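Local coordinates for dihydroorotase (Campylobacter jejuni subsp. jejuni, PDB 3PNU), which probably catalyses the reversible, zinc-dependent cyclization of carbamoyl aspartate to dihydroorotate in pyrimidine biosynthesis, at residues Ala277-Ile285 and Tyr337-Tyr347. Numbering follows the deposited sequence.
Sequences AGVFSAPVI and YEDKYNQVVPY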
# COMPACT_ATOMS: atom_id res chain seq x y z
N ALA A 277 2.89 -2.62 10.98
CA ALA A 277 3.71 -3.44 10.09
C ALA A 277 4.17 -4.73 10.76
O ALA A 277 4.53 -4.74 11.93
CB ALA A 277 4.94 -2.64 9.61
N GLY A 278 4.16 -5.82 10.00
CA GLY A 278 4.63 -7.09 10.50
C GLY A 278 3.72 -8.25 10.19
O GLY A 278 2.50 -8.12 10.23
N VAL A 279 4.34 -9.38 9.85
CA VAL A 279 3.64 -10.62 9.61
C VAL A 279 4.14 -11.57 10.69
O VAL A 279 5.34 -11.63 10.95
CB VAL A 279 3.97 -11.21 8.25
CG1 VAL A 279 3.31 -12.56 8.11
CG2 VAL A 279 3.53 -10.27 7.15
N PHE A 280 3.23 -12.26 11.36
CA PHE A 280 3.60 -13.22 12.41
C PHE A 280 3.45 -14.58 11.80
O PHE A 280 2.38 -15.17 11.86
CB PHE A 280 2.72 -13.07 13.65
CG PHE A 280 2.92 -14.14 14.68
CD1 PHE A 280 4.07 -14.17 15.45
CD2 PHE A 280 1.95 -15.11 14.89
CE1 PHE A 280 4.26 -15.16 16.41
CE2 PHE A 280 2.13 -16.10 15.84
CZ PHE A 280 3.28 -16.13 16.61
N SER A 281 4.54 -15.05 11.19
CA SER A 281 4.55 -16.32 10.46
C SER A 281 5.16 -17.53 11.21
O SER A 281 5.15 -18.63 10.68
CB SER A 281 5.35 -16.10 9.17
OG SER A 281 6.65 -15.59 9.46
N ALA A 282 5.68 -17.32 12.42
CA ALA A 282 6.35 -18.40 13.19
C ALA A 282 5.63 -19.74 13.16
O ALA A 282 6.20 -20.74 12.75
CB ALA A 282 6.60 -17.97 14.62
N PRO A 283 4.36 -19.76 13.57
CA PRO A 283 3.65 -21.04 13.60
C PRO A 283 3.47 -21.78 12.30
O PRO A 283 3.20 -22.95 12.32
CB PRO A 283 2.25 -20.67 14.12
CG PRO A 283 2.26 -19.18 14.34
CD PRO A 283 3.67 -18.71 14.34
N VAL A 284 3.64 -21.13 11.16
CA VAL A 284 3.35 -21.81 9.90
C VAL A 284 4.52 -21.94 8.92
O VAL A 284 4.35 -22.47 7.82
CB VAL A 284 2.18 -21.06 9.20
CG1 VAL A 284 0.90 -21.15 10.05
CG2 VAL A 284 2.53 -19.57 8.97
N ILE A 285 5.71 -21.51 9.35
CA ILE A 285 6.90 -21.49 8.46
C ILE A 285 7.28 -22.81 7.82
O ILE A 285 7.34 -22.93 6.59
CB ILE A 285 8.16 -21.02 9.21
CG1 ILE A 285 8.02 -19.57 9.64
CG2 ILE A 285 9.39 -21.19 8.31
CD1 ILE A 285 8.98 -19.15 10.73
N TYR A 337 -3.68 -16.75 18.46
CA TYR A 337 -2.93 -17.50 19.46
C TYR A 337 -3.09 -16.70 20.75
O TYR A 337 -2.37 -15.75 21.01
CB TYR A 337 -1.47 -17.73 19.03
CG TYR A 337 -1.32 -18.83 17.97
CD1 TYR A 337 -0.99 -20.13 18.33
CD2 TYR A 337 -1.52 -18.56 16.62
CE1 TYR A 337 -0.84 -21.14 17.37
CE2 TYR A 337 -1.39 -19.57 15.66
CZ TYR A 337 -1.05 -20.85 16.04
OH TYR A 337 -0.91 -21.84 15.11
N GLU A 338 -4.06 -17.13 21.55
CA GLU A 338 -4.47 -16.44 22.78
C GLU A 338 -3.80 -16.83 24.08
O GLU A 338 -3.02 -17.77 24.18
CB GLU A 338 -5.98 -16.69 22.97
CG GLU A 338 -6.89 -16.04 21.94
CD GLU A 338 -8.26 -16.70 21.83
OE1 GLU A 338 -8.32 -17.93 21.59
OE2 GLU A 338 -9.28 -15.99 21.95
N ASP A 339 -4.14 -16.04 25.09
CA ASP A 339 -3.75 -16.25 26.46
C ASP A 339 -4.42 -15.14 27.30
O ASP A 339 -5.32 -14.43 26.83
CB ASP A 339 -2.22 -16.35 26.65
CG ASP A 339 -1.52 -15.00 26.67
OD1 ASP A 339 -0.35 -14.97 27.12
OD2 ASP A 339 -2.13 -13.99 26.28
N LYS A 340 -3.95 -15.02 28.53
CA LYS A 340 -4.43 -14.08 29.54
C LYS A 340 -4.11 -12.61 29.24
O LYS A 340 -4.92 -11.72 29.50
CB LYS A 340 -3.74 -14.51 30.86
CG LYS A 340 -4.08 -13.82 32.18
CD LYS A 340 -3.16 -14.44 33.28
CE LYS A 340 -3.32 -13.85 34.68
NZ LYS A 340 -4.59 -14.27 35.33
N TYR A 341 -2.93 -12.36 28.65
CA TYR A 341 -2.47 -10.99 28.41
C TYR A 341 -2.57 -10.43 26.97
O TYR A 341 -2.77 -9.22 26.78
CB TYR A 341 -1.01 -10.88 28.88
CG TYR A 341 -0.79 -11.41 30.29
CD1 TYR A 341 -0.94 -10.58 31.40
CD2 TYR A 341 -0.42 -12.74 30.51
CE1 TYR A 341 -0.73 -11.06 32.69
CE2 TYR A 341 -0.22 -13.23 31.80
CZ TYR A 341 -0.38 -12.38 32.89
OH TYR A 341 -0.18 -12.85 34.18
N ASN A 342 -2.42 -11.29 25.96
CA ASN A 342 -2.43 -10.86 24.55
C ASN A 342 -3.14 -11.85 23.63
O ASN A 342 -3.49 -12.96 24.02
CB ASN A 342 -0.98 -10.67 24.06
CG ASN A 342 -0.29 -9.45 24.67
OD1 ASN A 342 -0.67 -8.31 24.41
ND2 ASN A 342 0.77 -9.69 25.44
N GLN A 343 -3.36 -11.42 22.40
CA GLN A 343 -3.98 -12.24 21.37
C GLN A 343 -3.41 -11.76 20.04
O GLN A 343 -3.47 -10.58 19.72
CB GLN A 343 -5.51 -12.15 21.43
CG GLN A 343 -6.06 -10.74 21.42
CD GLN A 343 -7.54 -10.69 21.78
OE1 GLN A 343 -8.13 -11.68 22.21
NE2 GLN A 343 -8.15 -9.52 21.61
N VAL A 344 -2.83 -12.69 19.29
CA VAL A 344 -2.16 -12.37 18.04
C VAL A 344 -2.74 -13.13 16.88
O VAL A 344 -3.09 -14.30 17.01
CB VAL A 344 -0.66 -12.74 18.16
CG1 VAL A 344 0.05 -12.50 16.85
CG2 VAL A 344 0.00 -11.95 19.30
N VAL A 345 -2.84 -12.46 15.73
CA VAL A 345 -3.36 -13.06 14.52
C VAL A 345 -2.16 -13.59 13.75
O VAL A 345 -1.24 -12.85 13.42
CB VAL A 345 -4.11 -12.05 13.62
CG1 VAL A 345 -4.71 -12.77 12.41
CG2 VAL A 345 -5.22 -11.31 14.41
N PRO A 346 -2.18 -14.89 13.44
CA PRO A 346 -1.07 -15.48 12.71
C PRO A 346 -1.21 -15.32 11.22
O PRO A 346 -2.30 -15.02 10.74
CB PRO A 346 -1.19 -16.96 13.05
CG PRO A 346 -2.66 -17.16 13.11
CD PRO A 346 -3.22 -15.88 13.73
N TYR A 347 -0.10 -15.54 10.51
CA TYR A 347 -0.04 -15.50 9.07
C TYR A 347 -0.77 -16.72 8.57
O TYR A 347 -0.82 -17.74 9.27
CB TYR A 347 1.43 -15.52 8.62
CG TYR A 347 1.65 -15.58 7.11
CD1 TYR A 347 1.21 -14.55 6.29
CD2 TYR A 347 2.31 -16.64 6.51
CE1 TYR A 347 1.40 -14.59 4.91
CE2 TYR A 347 2.52 -16.67 5.12
CZ TYR A 347 2.06 -15.63 4.34
OH TYR A 347 2.23 -15.64 2.98
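A buried, largely apolar contact, closed by one backbone hydrogen bond, sets Phe280 against Val344 and Pro346, and Val279 against Tyr347, where the loop between strand 256-258 and helix 285-296 meets the hairpin 337-344 and the chain leaving it. Tyr347 N donates to Phe280 O over 2.8 Å, arriving from above the carbonyl plane, 37° out of it. CG of Phe280 stands opposite the backbone N (chi1 172°), which swings the ring across to the hairpin. There Val344 CG1 makes an off-centre CH-pi contact, 4.2 Å from the Phe280 ring centroid, while Pro346 CA comes in at the ring's edge, 3.7 Å from Phe280 CD2. Leu49 of helix 40-51 and Pro264 also pack on this phenyl group. Beyond it, the Pro283 ring runs alongside the end of Tyr337, with Pro283 CB 3.5 Å from Tyr337 OH. Tyr347 buries the most surface of any residue here: Val279 CG1 lies obliquely against its ring, 3.4 Å from Tyr347 CD1, and Val284 CG2 meets its edge, 3.8 Å from Tyr347 CD2. At the hairpin's far end, Asp339 OD2 accepts from Asn342 N at 2.7 Å in an Asx motif. A hairpin near the C-terminus and the chain after it thus pack against an active-site loop of the amidohydrolase TIM barrel, which carries the zinc ligand Asp261 and Ala277, predicted to bind substrate.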